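Local coordinates for protein serine--tRNA ligase, cytoplasmic (Candida albicans, PDB 3QO8) that catalyses the two-step, ATP-dependent attachment of serine to tRNA(Ser), working as a homodimeric class II aminoacyl-tRNA synthetase, at residues A[130-133]-A[134-138]; A[157-161]-A[162-166]; A[196-199]-A[200-204]; A[324-327]-A[328-332]; A[413-416]-A[417-421]. All coordinates share one frame; numbering follows the deposited sequence.

Interaction 1. Residues A[130-133]-A[134-138]; sequences TWTP and ENYKK. With SSA (5'-O-(N-(L-seryl)-sulfamoyl)adenosine), chain D.
Round the Tyr-136 ring, methyl CG2 of Thr-132 comes to the edge, near the ring plane and 4.2 Å from CD2, Pro-133 CD approaches obliquely, and Lys-138 O sits over one face, offset toward the rim. The indole of Trp-131 carries Pro-133 N over one face, 3.6 Å above its plane, and also meets the ring of Tyr-334. Pro-133 and Tyr-136 lie side by side and point the same way, with proline CG 3.8 Å from tyrosine CB. With CG of Tyr-136 anti to its own N (chi1 -163°), CB lies beside the proline and the ring is left to the oblique approach of CD, while the hydroxyl reaches Glu-140 N and Ile-142 O. A type II beta turn runs from Pro-133 to Tyr-136, closed by a weak bond from Tyr-136 N to Pro-133 O. One water ties the turn further: it accepts from Thr-132 OG1 at 2.8 Å and donates to the carbonyl oxygens of Pro-133 and Tyr-136. At the start of the turn Glu-134 N points at the sulfamoyl group of the bound seryl-sulfamoyl adenosine, giving O1S a nearly straight bond of 3.2 Å (167°) and O2S a weaker one. Pro-133 CB closes on O1S at 3.3 Å. Within 130-138 the sulfamoyl oxygens thus meet a backbone N-H and carbon atoms, and no cationic side chain takes part.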
# COMPACT_ATOMS: atom_id res chain seq x y z
N THR A 130 -16.38 -30.37 -8.14
CA THR A 130 -16.18 -30.39 -6.70
C THR A 130 -14.92 -31.20 -6.41
O THR A 130 -14.58 -32.11 -7.16
CB THR A 130 -17.39 -31.03 -5.97
OG1 THR A 130 -18.59 -30.34 -6.33
CG2 THR A 130 -17.21 -30.94 -4.48
N TRP A 131 -14.23 -30.86 -5.34
CA TRP A 131 -13.04 -31.62 -4.95
C TRP A 131 -12.93 -31.70 -3.43
O TRP A 131 -13.15 -30.71 -2.74
CB TRP A 131 -11.76 -31.00 -5.52
CG TRP A 131 -10.53 -31.81 -5.20
CD1 TRP A 131 -10.06 -32.90 -5.89
CD2 TRP A 131 -9.62 -31.61 -4.11
NE1 TRP A 131 -8.92 -33.38 -5.30
CE2 TRP A 131 -8.62 -32.60 -4.21
CE3 TRP A 131 -9.54 -30.67 -3.07
CZ2 TRP A 131 -7.57 -32.70 -3.29
CZ3 TRP A 131 -8.49 -30.76 -2.17
CH2 TRP A 131 -7.53 -31.77 -2.28
N THR A 132 -12.62 -32.88 -2.92
CA THR A 132 -12.28 -33.02 -1.51
C THR A 132 -10.93 -33.69 -1.36
O THR A 132 -10.54 -34.52 -2.17
CB THR A 132 -13.32 -33.85 -0.69
OG1 THR A 132 -13.58 -35.08 -1.37
CG2 THR A 132 -14.61 -33.06 -0.50
N PRO A 133 -10.21 -33.32 -0.30
CA PRO A 133 -8.94 -33.98 -0.00
C PRO A 133 -9.14 -35.42 0.48
O PRO A 133 -10.27 -35.88 0.69
CB PRO A 133 -8.35 -33.12 1.12
CG PRO A 133 -9.54 -32.49 1.77
CD PRO A 133 -10.52 -32.25 0.66
N GLU A 134 -8.02 -36.11 0.64
CA GLU A 134 -7.98 -37.49 1.09
C GLU A 134 -8.43 -37.57 2.54
O GLU A 134 -8.15 -36.68 3.34
CB GLU A 134 -6.55 -38.02 0.95
CG GLU A 134 -6.32 -39.44 1.44
CD GLU A 134 -4.87 -39.87 1.30
OE1 GLU A 134 -4.06 -39.10 0.74
OE2 GLU A 134 -4.53 -40.99 1.75
N ASN A 135 -9.13 -38.64 2.88
CA ASN A 135 -9.61 -38.83 4.25
C ASN A 135 -10.59 -37.75 4.68
O ASN A 135 -10.77 -37.51 5.87
CB ASN A 135 -8.44 -38.91 5.23
CG ASN A 135 -7.55 -40.10 4.98
OD1 ASN A 135 -8.04 -41.23 4.80
ND2 ASN A 135 -6.24 -39.88 4.96
N TYR A 136 -11.23 -37.10 3.72
CA TYR A 136 -12.30 -36.17 4.02
C TYR A 136 -13.55 -36.63 3.30
O TYR A 136 -13.71 -36.44 2.09
CB TYR A 136 -11.95 -34.74 3.64
CG TYR A 136 -12.83 -33.70 4.28
CD1 TYR A 136 -12.96 -33.63 5.67
CD2 TYR A 136 -13.53 -32.78 3.51
CE1 TYR A 136 -13.77 -32.66 6.27
CE2 TYR A 136 -14.35 -31.81 4.10
CZ TYR A 136 -14.46 -31.75 5.47
OH TYR A 136 -15.26 -30.79 6.04
N LYS A 137 -14.43 -37.24 4.08
CA LYS A 137 -15.62 -37.92 3.58
C LYS A 137 -16.52 -36.99 2.79
O LYS A 137 -16.89 -37.27 1.66
CB LYS A 137 -16.36 -38.51 4.79
CG LYS A 137 -17.61 -39.30 4.49
CD LYS A 137 -18.14 -39.92 5.78
CE LYS A 137 -17.07 -40.75 6.48
NZ LYS A 137 -17.50 -41.26 7.82
N LYS A 138 -16.86 -35.86 3.40
CA LYS A 138 -17.78 -34.91 2.79
C LYS A 138 -17.69 -33.59 3.53
O LYS A 138 -17.22 -33.54 4.66
CB LYS A 138 -19.22 -35.44 2.87
CG LYS A 138 -19.77 -35.45 4.28
CD LYS A 138 -21.27 -35.69 4.28
CE LYS A 138 -21.78 -36.00 5.68
NZ LYS A 138 -21.47 -34.92 6.65
N10 SSA D . -2.17 -37.22 -1.71
CA SSA D . -1.44 -36.90 -0.50
CB SSA D . -0.18 -36.13 -0.88
OG SSA D . 0.52 -35.72 0.30
C9 SSA D . -2.31 -36.06 0.40
O9 SSA D . -1.91 -35.72 1.50
N8 SSA D . -3.51 -35.73 -0.07
S1 SSA D . -4.46 -34.70 0.72
O1S SSA D . -5.52 -34.29 -0.15
O2S SSA D . -4.99 -35.33 1.90
O5' SSA D . -3.62 -33.48 1.15
C5' SSA D . -3.34 -32.41 0.25
C4' SSA D . -2.18 -31.60 0.82
O4' SSA D . -2.60 -30.82 1.94
C3' SSA D . -1.07 -32.51 1.33
O3' SSA D . -0.03 -32.65 0.35
C2' SSA D . -0.54 -31.81 2.56
O2' SSA D . 0.59 -31.00 2.22
C1' SSA D . -1.66 -30.91 3.03
N9 SSA D . -2.28 -31.56 4.21
C8 SSA D . -3.44 -32.23 4.26
N7 SSA D . -3.63 -32.67 5.53
C5 SSA D . -2.56 -32.28 6.27
C6 SSA D . -2.21 -32.43 7.60
N6 SSA D . -3.00 -33.11 8.47
N1 SSA D . -1.04 -31.90 8.02
C2 SSA D . -0.24 -31.23 7.19
N3 SSA D . -0.56 -31.06 5.90
C4 SSA D . -1.72 -31.58 5.42
O HOH W 1 -12.37 -37.12 0.08

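Interaction 2. Residues A[157-161]-A[162-166]; sequences VLLRL and DGYDP
Gly-163 N donates to Leu-158 O over 2.9 Å, a bond straight at hydrogen (164°) and close to the line of the carbonyl. A second bond back into the last helical turn, from Asp-162 N to Leu-159 O, is less certain because that oxygen is crowded in the model. Asp-162, at positive phi, makes this reversal possible, and its carboxylate is held from outside by salt bridges, OD2 to Arg-181 and OD1 to Lys-446. Beyond the turn the side chain of Leu-158 crosses that of Tyr-164 at about a right angle. Its CG lies 3.4 Å from Tyr-164 CD2, and CD2 of the leucine stands over the ring, 3.9 Å from the centroid and 29° off the normal, a CH-pi contact. The other branch, CD1, lies 3.7 Å from Gly-163 CA. Pro-166 CD covers the opposite face of the ring, 3.4 Å above its centre, so the tyrosine is clamped between two aliphatic groups. Leu-159 N comes to the ring edge, and Leu-159 CD1 is a looser neighbour at 4.3 Å from CE2. Tyr-164 CG is wedged between its backbone N and carbonyl carbon (chi1 90°), which brings the ring against Leu-158. Leu-158 also packs on Leu-416 of helix 408-419. The whole is a Schellman C-cap finishing helix 154-160, followed three residues on by Asp-165, the N-cap of helix 166-173.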
# COMPACT_ATOMS: atom_id res chain seq x y z
N VAL A 157 -9.67 -18.93 15.71
CA VAL A 157 -8.39 -19.62 15.58
C VAL A 157 -7.25 -18.60 15.57
O VAL A 157 -6.30 -18.72 16.34
CB VAL A 157 -8.34 -20.46 14.31
CG1 VAL A 157 -6.94 -21.09 14.13
CG2 VAL A 157 -9.44 -21.55 14.35
N LEU A 158 -7.35 -17.60 14.71
CA LEU A 158 -6.25 -16.64 14.58
C LEU A 158 -6.01 -15.90 15.88
O LEU A 158 -4.88 -15.63 16.24
CB LEU A 158 -6.53 -15.64 13.45
CG LEU A 158 -5.36 -14.79 12.94
CD1 LEU A 158 -4.12 -15.64 12.60
CD2 LEU A 158 -5.82 -13.99 11.73
N LEU A 159 -7.08 -15.59 16.62
CA LEU A 159 -6.91 -14.97 17.92
C LEU A 159 -6.22 -15.91 18.91
O LEU A 159 -5.32 -15.51 19.63
CB LEU A 159 -8.27 -14.52 18.48
CG LEU A 159 -8.20 -13.52 19.62
CD1 LEU A 159 -7.58 -12.23 19.12
CD2 LEU A 159 -9.58 -13.25 20.19
N ARG A 160 -6.64 -17.17 18.96
CA ARG A 160 -6.04 -18.10 19.92
C ARG A 160 -4.56 -18.32 19.62
O ARG A 160 -3.77 -18.61 20.52
CB ARG A 160 -6.81 -19.44 19.95
CG ARG A 160 -8.19 -19.35 20.59
CD ARG A 160 -8.59 -20.69 21.20
NE ARG A 160 -7.68 -21.08 22.27
CZ ARG A 160 -7.69 -22.28 22.87
NH1 ARG A 160 -8.56 -23.20 22.50
NH2 ARG A 160 -6.83 -22.54 23.84
N LEU A 161 -4.18 -18.17 18.35
CA LEU A 161 -2.79 -18.31 17.94
C LEU A 161 -1.98 -17.04 18.20
O LEU A 161 -0.76 -17.02 18.01
CB LEU A 161 -2.70 -18.67 16.44
CG LEU A 161 -3.22 -20.05 16.05
CD1 LEU A 161 -3.27 -20.22 14.53
CD2 LEU A 161 -2.36 -21.14 16.68
N ASP A 162 -2.65 -15.99 18.65
CA ASP A 162 -2.03 -14.67 18.75
C ASP A 162 -1.42 -14.29 17.40
O ASP A 162 -0.28 -13.85 17.33
CB ASP A 162 -0.95 -14.67 19.84
CG ASP A 162 -0.50 -13.26 20.21
OD1 ASP A 162 -1.30 -12.31 20.06
OD2 ASP A 162 0.66 -13.12 20.65
N GLY A 163 -2.19 -14.47 16.33
CA GLY A 163 -1.67 -14.26 14.98
C GLY A 163 -2.15 -12.98 14.32
O GLY A 163 -1.79 -12.68 13.18
N TYR A 164 -3.01 -12.23 15.00
CA TYR A 164 -3.40 -10.92 14.49
C TYR A 164 -3.98 -10.10 15.62
O TYR A 164 -4.23 -10.62 16.70
CB TYR A 164 -4.36 -11.02 13.29
CG TYR A 164 -5.84 -11.06 13.59
CD1 TYR A 164 -6.72 -10.24 12.89
CD2 TYR A 164 -6.38 -11.93 14.55
CE1 TYR A 164 -8.09 -10.26 13.12
CE2 TYR A 164 -7.77 -11.96 14.79
CZ TYR A 164 -8.61 -11.11 14.07
OH TYR A 164 -9.98 -11.11 14.29
N ASP A 165 -4.15 -8.81 15.36
CA ASP A 165 -4.66 -7.89 16.37
C ASP A 165 -5.71 -6.98 15.77
O ASP A 165 -5.40 -5.92 15.22
CB ASP A 165 -3.51 -7.05 16.93
CG ASP A 165 -3.83 -6.48 18.29
OD1 ASP A 165 -5.00 -6.08 18.52
OD2 ASP A 165 -2.90 -6.44 19.13
N PRO A 166 -6.98 -7.38 15.85
CA PRO A 166 -8.05 -6.53 15.32
C PRO A 166 -8.35 -5.35 16.23
O PRO A 166 -8.81 -4.31 15.76
CB PRO A 166 -9.26 -7.47 15.26
CG PRO A 166 -9.00 -8.48 16.36
CD PRO A 166 -7.49 -8.68 16.35

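Interaction 3. Residues A[196-199]-A[200-204]; sequences LSFL and SSKGY
Leu-199 O, near the end of helix 183-200, accepts from both Lys-202 N (2.9 Å) and Tyr-204 N (3.1 Å), which reach it from opposite faces of the carbonyl plane. With Gly-203 N bonded to Ser-200 O and Gly-203 at a phi of 90°, this is a Schellman motif, and it turns the chain toward strand 205-208. The reversal brings Tyr-204 back against the last helical turn. Leu-199 CD2 stands almost exactly over the centre of the tyrosine ring, 3.9 Å from the centroid and 6° off the normal, a CH-pi contact, while the two CB atoms meet at 3.8 Å. One residue earlier, the Phe-198 ring is met obliquely by Lys-202, a turn further on, whose CE comes within 3.5 Å of CZ; a bend at chi4 (-60°) then carries NZ off to Glu-325. Ser-197 packs on Pro-436 of the second subunit. A water joins Ser-197 and Ser-201, 2.8 Å from Ser-197 OG and 2.7 Å from Ser-201 OG, and donates to Ser-197 O.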
# COMPACT_ATOMS: atom_id res chain seq x y z
N LEU A 196 4.14 -17.47 -5.62
CA LEU A 196 5.08 -17.03 -6.66
C LEU A 196 5.89 -18.21 -7.20
O LEU A 196 6.09 -18.34 -8.41
CB LEU A 196 6.04 -15.96 -6.11
CG LEU A 196 5.40 -14.60 -5.86
CD1 LEU A 196 6.36 -13.64 -5.14
CD2 LEU A 196 4.94 -13.99 -7.19
N SER A 197 6.36 -19.06 -6.29
CA SER A 197 7.18 -20.20 -6.69
C SER A 197 6.36 -21.16 -7.52
O SER A 197 6.83 -21.68 -8.55
CB SER A 197 7.73 -20.92 -5.45
OG SER A 197 8.55 -22.01 -5.82
N PHE A 198 5.13 -21.39 -7.07
CA PHE A 198 4.18 -22.28 -7.74
C PHE A 198 3.94 -21.83 -9.19
O PHE A 198 4.04 -22.63 -10.12
CB PHE A 198 2.87 -22.30 -6.96
CG PHE A 198 1.81 -23.20 -7.54
CD1 PHE A 198 1.75 -24.55 -7.21
CD2 PHE A 198 0.84 -22.68 -8.39
CE1 PHE A 198 0.77 -25.38 -7.73
CE2 PHE A 198 -0.16 -23.51 -8.92
CZ PHE A 198 -0.20 -24.85 -8.59
N LEU A 199 3.63 -20.55 -9.38
CA LEU A 199 3.35 -20.06 -10.72
C LEU A 199 4.63 -19.94 -11.56
O LEU A 199 4.62 -20.19 -12.76
CB LEU A 199 2.63 -18.71 -10.67
CG LEU A 199 1.17 -18.73 -10.20
CD1 LEU A 199 0.61 -17.31 -10.20
CD2 LEU A 199 0.30 -19.67 -11.08
N SER A 200 5.73 -19.57 -10.91
CA SER A 200 7.00 -19.45 -11.61
C SER A 200 7.40 -20.81 -12.22
O SER A 200 7.94 -20.88 -13.33
CB SER A 200 8.09 -18.91 -10.67
OG SER A 200 9.37 -19.15 -11.19
N SER A 201 7.12 -21.89 -11.49
CA SER A 201 7.41 -23.24 -11.99
C SER A 201 6.57 -23.58 -13.21
O SER A 201 6.88 -24.51 -13.94
CB SER A 201 7.14 -24.28 -10.90
OG SER A 201 8.15 -24.23 -9.91
N LYS A 202 5.49 -22.83 -13.41
CA LYS A 202 4.61 -23.07 -14.55
C LYS A 202 4.87 -22.09 -15.69
O LYS A 202 4.08 -21.98 -16.61
CB LYS A 202 3.16 -22.98 -14.11
CG LYS A 202 2.73 -24.13 -13.25
CD LYS A 202 1.31 -23.96 -12.77
CE LYS A 202 0.91 -25.14 -11.93
NZ LYS A 202 1.01 -26.40 -12.72
N GLY A 203 5.98 -21.36 -15.60
CA GLY A 203 6.36 -20.45 -16.66
C GLY A 203 5.83 -19.03 -16.53
O GLY A 203 6.01 -18.23 -17.45
N TYR A 204 5.17 -18.72 -15.42
CA TYR A 204 4.70 -17.36 -15.17
C TYR A 204 5.88 -16.49 -14.76
O TYR A 204 6.78 -16.94 -14.05
CB TYR A 204 3.67 -17.31 -14.05
CG TYR A 204 2.30 -17.85 -14.40
CD1 TYR A 204 1.17 -17.03 -14.34
CD2 TYR A 204 2.12 -19.18 -14.75
CE1 TYR A 204 -0.11 -17.54 -14.64
CE2 TYR A 204 0.86 -19.68 -15.06
CZ TYR A 204 -0.25 -18.86 -15.00
OH TYR A 204 -1.50 -19.37 -15.31
O HOH W 2 9.63 -22.70 -8.31

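Interaction 4. Residues A[324-327]-A[328-332]; sequences EEFY and QSLGL. With SSA (5'-O-(N-(L-seryl)-sulfamoyl)adenosine), chain D.
Leu-330 reaches back over the preceding turn: CB lies 3.7 Å from Tyr-327 O, CG rests on Phe-326 O, and CD1 ends against the Phe-326 ring, 3.5 Å from CE2, with Tyr-327 CD1 more distant. Val-430 and Leu-431 also touch this side chain. Ser-329 turns its hydroxyl back onto the helix backbone, OG lodged between its own N and carbonyl carbon (chi1 85°), and donates to Phe-326 O over a short 2.6 Å; OG is bonded to Tyr-194 OH as well. The same carbonyl takes a weak bond from Leu-330 N. Here helix 312-329 stops in a Schellman motif, with Gly-331 at positive phi, Gly-331 N on Gln-328 O, and Leu-332 N on Tyr-327 O at 3.1 Å in a straight bond (177°). The turn brings Leu-332 CD1 to the edge of the Tyr-327 ring, in its plane and 4.0 Å from CD1, while Phe-326 CD2 covers a face of that ring; Tyr-327 OH bonds to Leu-405 O. On the ligand side the helix end lies against the ribose of the bound seryl-sulfamoyl adenosine: Gln-328 O is 3.4 Å from C5' and Gly-331 N 3.2 Å from O4'. Gln-328 folds CG over Glu-324 O and sends NE2 to Tyr-334 OH.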
# COMPACT_ATOMS: atom_id res chain seq x y z
N GLU A 324 -6.98 -24.55 -9.09
CA GLU A 324 -7.44 -25.79 -8.46
C GLU A 324 -6.26 -26.59 -7.91
O GLU A 324 -6.27 -27.05 -6.77
CB GLU A 324 -8.21 -26.64 -9.47
CG GLU A 324 -9.52 -26.01 -9.90
CD GLU A 324 -10.31 -26.94 -10.80
OE1 GLU A 324 -10.79 -27.99 -10.31
OE2 GLU A 324 -10.43 -26.63 -12.00
N GLU A 325 -5.23 -26.74 -8.73
CA GLU A 325 -4.04 -27.47 -8.31
C GLU A 325 -3.44 -26.83 -7.06
O GLU A 325 -3.04 -27.52 -6.12
CB GLU A 325 -3.01 -27.53 -9.44
CG GLU A 325 -1.78 -28.34 -9.09
CD GLU A 325 -0.69 -28.28 -10.18
OE1 GLU A 325 -0.95 -27.72 -11.27
OE2 GLU A 325 0.42 -28.78 -9.92
N PHE A 326 -3.38 -25.50 -7.04
CA PHE A 326 -2.89 -24.78 -5.87
C PHE A 326 -3.70 -25.14 -4.61
O PHE A 326 -3.11 -25.47 -3.57
CB PHE A 326 -2.92 -23.27 -6.14
CG PHE A 326 -2.33 -22.43 -5.01
CD1 PHE A 326 -0.96 -22.24 -4.89
CD2 PHE A 326 -3.17 -21.83 -4.07
CE1 PHE A 326 -0.43 -21.47 -3.87
CE2 PHE A 326 -2.64 -21.06 -3.04
CZ PHE A 326 -1.27 -20.88 -2.93
N TYR A 327 -5.03 -25.09 -4.68
CA TYR A 327 -5.83 -25.41 -3.49
C TYR A 327 -5.78 -26.89 -3.13
O TYR A 327 -5.81 -27.26 -1.95
CB TYR A 327 -7.27 -24.86 -3.59
CG TYR A 327 -7.16 -23.36 -3.53
CD1 TYR A 327 -6.99 -22.73 -2.31
CD2 TYR A 327 -7.10 -22.60 -4.68
CE1 TYR A 327 -6.80 -21.35 -2.24
CE2 TYR A 327 -6.91 -21.22 -4.62
CZ TYR A 327 -6.77 -20.61 -3.40
OH TYR A 327 -6.56 -19.25 -3.33
N GLN A 328 -5.67 -27.74 -4.14
CA GLN A 328 -5.49 -29.16 -3.86
C GLN A 328 -4.20 -29.37 -3.08
O GLN A 328 -4.15 -30.19 -2.16
CB GLN A 328 -5.45 -29.96 -5.16
CG GLN A 328 -6.79 -30.03 -5.83
CD GLN A 328 -6.76 -30.93 -7.03
OE1 GLN A 328 -5.90 -31.80 -7.14
NE2 GLN A 328 -7.70 -30.73 -7.95
N SER A 329 -3.17 -28.61 -3.43
CA SER A 329 -1.86 -28.75 -2.79
C SER A 329 -1.90 -28.30 -1.33
O SER A 329 -1.07 -28.70 -0.52
CB SER A 329 -0.79 -27.96 -3.57
OG SER A 329 -0.76 -26.60 -3.18
N LEU A 330 -2.88 -27.46 -1.00
CA LEU A 330 -3.07 -27.03 0.38
C LEU A 330 -4.08 -27.91 1.11
O LEU A 330 -4.33 -27.71 2.30
CB LEU A 330 -3.55 -25.58 0.43
CG LEU A 330 -2.53 -24.51 0.00
CD1 LEU A 330 -3.22 -23.17 -0.27
CD2 LEU A 330 -1.48 -24.37 1.10
N GLY A 331 -4.67 -28.86 0.40
CA GLY A 331 -5.62 -29.78 1.00
C GLY A 331 -6.93 -29.13 1.40
O GLY A 331 -7.56 -29.51 2.39
N LEU A 332 -7.37 -28.14 0.63
CA LEU A 332 -8.59 -27.40 0.97
C LEU A 332 -9.73 -27.84 0.05
O LEU A 332 -9.61 -27.72 -1.17
CB LEU A 332 -8.35 -25.88 0.87
CG LEU A 332 -7.22 -25.32 1.74
CD1 LEU A 332 -6.95 -23.83 1.51
CD2 LEU A 332 -7.48 -25.58 3.23
N10 SSA D . -2.17 -37.22 -1.71
CA SSA D . -1.44 -36.90 -0.50
CB SSA D . -0.18 -36.13 -0.88
OG SSA D . 0.52 -35.72 0.30
C9 SSA D . -2.31 -36.06 0.40
O9 SSA D . -1.91 -35.72 1.50
N8 SSA D . -3.51 -35.73 -0.07
S1 SSA D . -4.46 -34.70 0.72
O1S SSA D . -5.52 -34.29 -0.15
O2S SSA D . -4.99 -35.33 1.90
O5' SSA D . -3.62 -33.48 1.15
C5' SSA D . -3.34 -32.41 0.25
C4' SSA D . -2.18 -31.60 0.82
O4' SSA D . -2.60 -30.82 1.94
C3' SSA D . -1.07 -32.51 1.33
O3' SSA D . -0.03 -32.65 0.35
C2' SSA D . -0.54 -31.81 2.56
O2' SSA D . 0.59 -31.00 2.22
C1' SSA D . -1.66 -30.91 3.03
N9 SSA D . -2.28 -31.56 4.21
C8 SSA D . -3.44 -32.23 4.26
N7 SSA D . -3.63 -32.67 5.53
C5 SSA D . -2.56 -32.28 6.27
C6 SSA D . -2.21 -32.43 7.60
N6 SSA D . -3.00 -33.11 8.47
N1 SSA D . -1.04 -31.90 8.02
C2 SSA D . -0.24 -31.23 7.19
N3 SSA D . -0.56 -31.06 5.90
C4 SSA D . -1.72 -31.58 5.42

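Interaction 5. Residues A[413-416]-A[417-421]; sequences CCIL and ENYQK. With SSA (5'-O-(N-(L-seryl)-sulfamoyl)adenosine), chain D.
Helix 408-419, the helix of class II motif 3 that follows the strands of the catalytic sheet, ends here: the carbonyl of Cys-414 is gripped by Asn-418, and Tyr-419 turns a ring edge to a bound seryl-sulfamoyl adenosine. Cys-414 O accepts twice, from Asn-418 N and Asn-418 ND2, each at 3.1 Å and from opposite faces of the carbonyl plane. CG of Asn-418 beside its own N (chi1 -77°) folds the amide back along the helix, where ND2 also lies 3.5 Å from Cys-414 SG. ND2 has a further acceptor in Trp-357 O, and OD1 takes Ala-144 N, so this buried amide is used at both ends. Gln-420 NE2 closes on Glu-417 O over 3.0 Å, on a lone pair, in the amide plane and nearly straight (171°). The Glu-417 carboxylate is bonded to the backbone N of His-154 and Phe-360 and to Gln-361. Tyr-419 is tethered by a weak bond from its N to Ile-415 O, an oxygen that also lies at the ring edge; Ile-415 CG2 slants across to CD1 at 4.0 Å. The hydroxyl has its polar partner in Leu-330. At the far edge of the ring is the purine: CE2 is 3.5 Å from ligand C4, and OH makes a close approach of 2.9 Å to N9.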
# COMPACT_ATOMS: atom_id res chain seq x y z
N CYS A 413 -7.66 -17.58 6.23
CA CYS A 413 -8.91 -17.90 6.93
C CYS A 413 -9.38 -19.34 6.65
O CYS A 413 -9.81 -20.05 7.55
CB CYS A 413 -10.02 -16.92 6.54
SG CYS A 413 -9.66 -15.23 7.06
N CYS A 414 -9.27 -19.77 5.40
CA CYS A 414 -9.69 -21.13 5.04
C CYS A 414 -8.79 -22.20 5.67
O CYS A 414 -9.25 -23.24 6.17
CB CYS A 414 -9.69 -21.30 3.52
SG CYS A 414 -10.45 -22.84 2.99
N ILE A 415 -7.49 -21.93 5.63
CA ILE A 415 -6.52 -22.79 6.29
C ILE A 415 -6.82 -22.92 7.78
O ILE A 415 -6.82 -24.02 8.33
CB ILE A 415 -5.08 -22.25 6.08
CG1 ILE A 415 -4.67 -22.46 4.61
CG2 ILE A 415 -4.10 -22.93 7.05
CD1 ILE A 415 -3.41 -21.74 4.20
N LEU A 416 -7.03 -21.78 8.43
CA LEU A 416 -7.31 -21.79 9.87
C LEU A 416 -8.47 -22.73 10.21
O LEU A 416 -8.38 -23.52 11.15
CB LEU A 416 -7.62 -20.39 10.37
CG LEU A 416 -6.45 -19.39 10.29
CD1 LEU A 416 -6.89 -18.00 10.68
CD2 LEU A 416 -5.28 -19.84 11.15
N GLU A 417 -9.57 -22.64 9.47
CA GLU A 417 -10.72 -23.47 9.85
C GLU A 417 -10.45 -24.94 9.54
O GLU A 417 -10.89 -25.82 10.28
CB GLU A 417 -12.03 -22.98 9.22
CG GLU A 417 -12.42 -21.58 9.69
CD GLU A 417 -13.88 -21.23 9.41
OE1 GLU A 417 -14.62 -22.07 8.85
OE2 GLU A 417 -14.28 -20.10 9.78
N ASN A 418 -9.70 -25.20 8.48
CA ASN A 418 -9.46 -26.59 8.06
C ASN A 418 -8.24 -27.28 8.69
O ASN A 418 -8.08 -28.49 8.56
CB ASN A 418 -9.38 -26.68 6.53
CG ASN A 418 -10.76 -26.63 5.88
OD1 ASN A 418 -11.56 -27.55 6.06
ND2 ASN A 418 -11.03 -25.56 5.12
N TYR A 419 -7.39 -26.52 9.37
CA TYR A 419 -6.16 -27.09 9.93
C TYR A 419 -6.15 -26.98 11.44
O TYR A 419 -5.15 -27.31 12.07
CB TYR A 419 -4.91 -26.45 9.31
CG TYR A 419 -4.51 -27.09 7.99
CD1 TYR A 419 -5.15 -26.75 6.81
CD2 TYR A 419 -3.49 -28.03 7.94
CE1 TYR A 419 -4.80 -27.35 5.59
CE2 TYR A 419 -3.12 -28.63 6.73
CZ TYR A 419 -3.79 -28.28 5.56
OH TYR A 419 -3.44 -28.87 4.36
N GLN A 420 -7.27 -26.55 12.01
CA GLN A 420 -7.38 -26.44 13.45
C GLN A 420 -7.50 -27.82 14.08
O GLN A 420 -7.98 -28.76 13.45
CB GLN A 420 -8.60 -25.59 13.85
CG GLN A 420 -9.95 -26.27 13.66
CD GLN A 420 -11.12 -25.36 14.02
OE1 GLN A 420 -11.35 -25.07 15.19
NE2 GLN A 420 -11.83 -24.87 13.00
N LYS A 421 -7.05 -27.93 15.31
CA LYS A 421 -7.37 -29.09 16.13
C LYS A 421 -7.44 -28.59 17.57
O LYS A 421 -7.39 -27.38 17.81
CB LYS A 421 -6.35 -30.21 15.93
CG LYS A 421 -4.97 -29.89 16.42
CD LYS A 421 -3.94 -30.76 15.72
CE LYS A 421 -4.25 -32.23 15.84
NZ LYS A 421 -3.28 -33.04 15.06
N10 SSA D . -2.17 -37.22 -1.71
CA SSA D . -1.44 -36.90 -0.50
CB SSA D . -0.18 -36.13 -0.88
OG SSA D . 0.52 -35.72 0.30
C9 SSA D . -2.31 -36.06 0.40
O9 SSA D . -1.91 -35.72 1.50
N8 SSA D . -3.51 -35.73 -0.07
S1 SSA D . -4.46 -34.70 0.72
O1S SSA D . -5.52 -34.29 -0.15
O2S SSA D . -4.99 -35.33 1.90
O5' SSA D . -3.62 -33.48 1.15
C5' SSA D . -3.34 -32.41 0.25
C4' SSA D . -2.18 -31.60 0.82
O4' SSA D . -2.60 -30.82 1.94
C3' SSA D . -1.07 -32.51 1.33
O3' SSA D . -0.03 -32.65 0.35
C2' SSA D . -0.54 -31.81 2.56
O2' SSA D . 0.59 -31.00 2.22
C1' SSA D . -1.66 -30.91 3.03
N9 SSA D . -2.28 -31.56 4.21
C8 SSA D . -3.44 -32.23 4.26
N7 SSA D . -3.63 -32.67 5.53
C5 SSA D . -2.56 -32.28 6.27
C6 SSA D . -2.21 -32.43 7.60
N6 SSA D . -3.00 -33.11 8.47
N1 SSA D . -1.04 -31.90 8.02
C2 SSA D . -0.24 -31.23 7.19
N3 SSA D . -0.56 -31.06 5.90
C4 SSA D . -1.72 -31.58 5.42

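Interactions 1, 4 and 5 surround one seryl-sulfamoyl adenosine, touching its sulfamoyl, ribose and purine parts respectively, in a pocket distinct from the catalytic one, where a second copy lies about 7 Å from the side chain of Tyr-327 and 8 Å from that of Cys-413. Interaction 4 touches both others: Trp-131 CE2 packs 3.5 Å from Gln-328 CG, and Leu-330 O lies 2.5 Å from Tyr-419 OH, probably a hydrogen bond; 1 and 5 come no nearer than about 5 Å. Interaction 2 adjoins interaction 5 through Val-157 CG1 and Leu-416 CD2 (3.6 Å); interaction 3 is joined to interaction 4 by the salt bridge Lys-202 NZ to Glu-325 OE1 (2.8 Å).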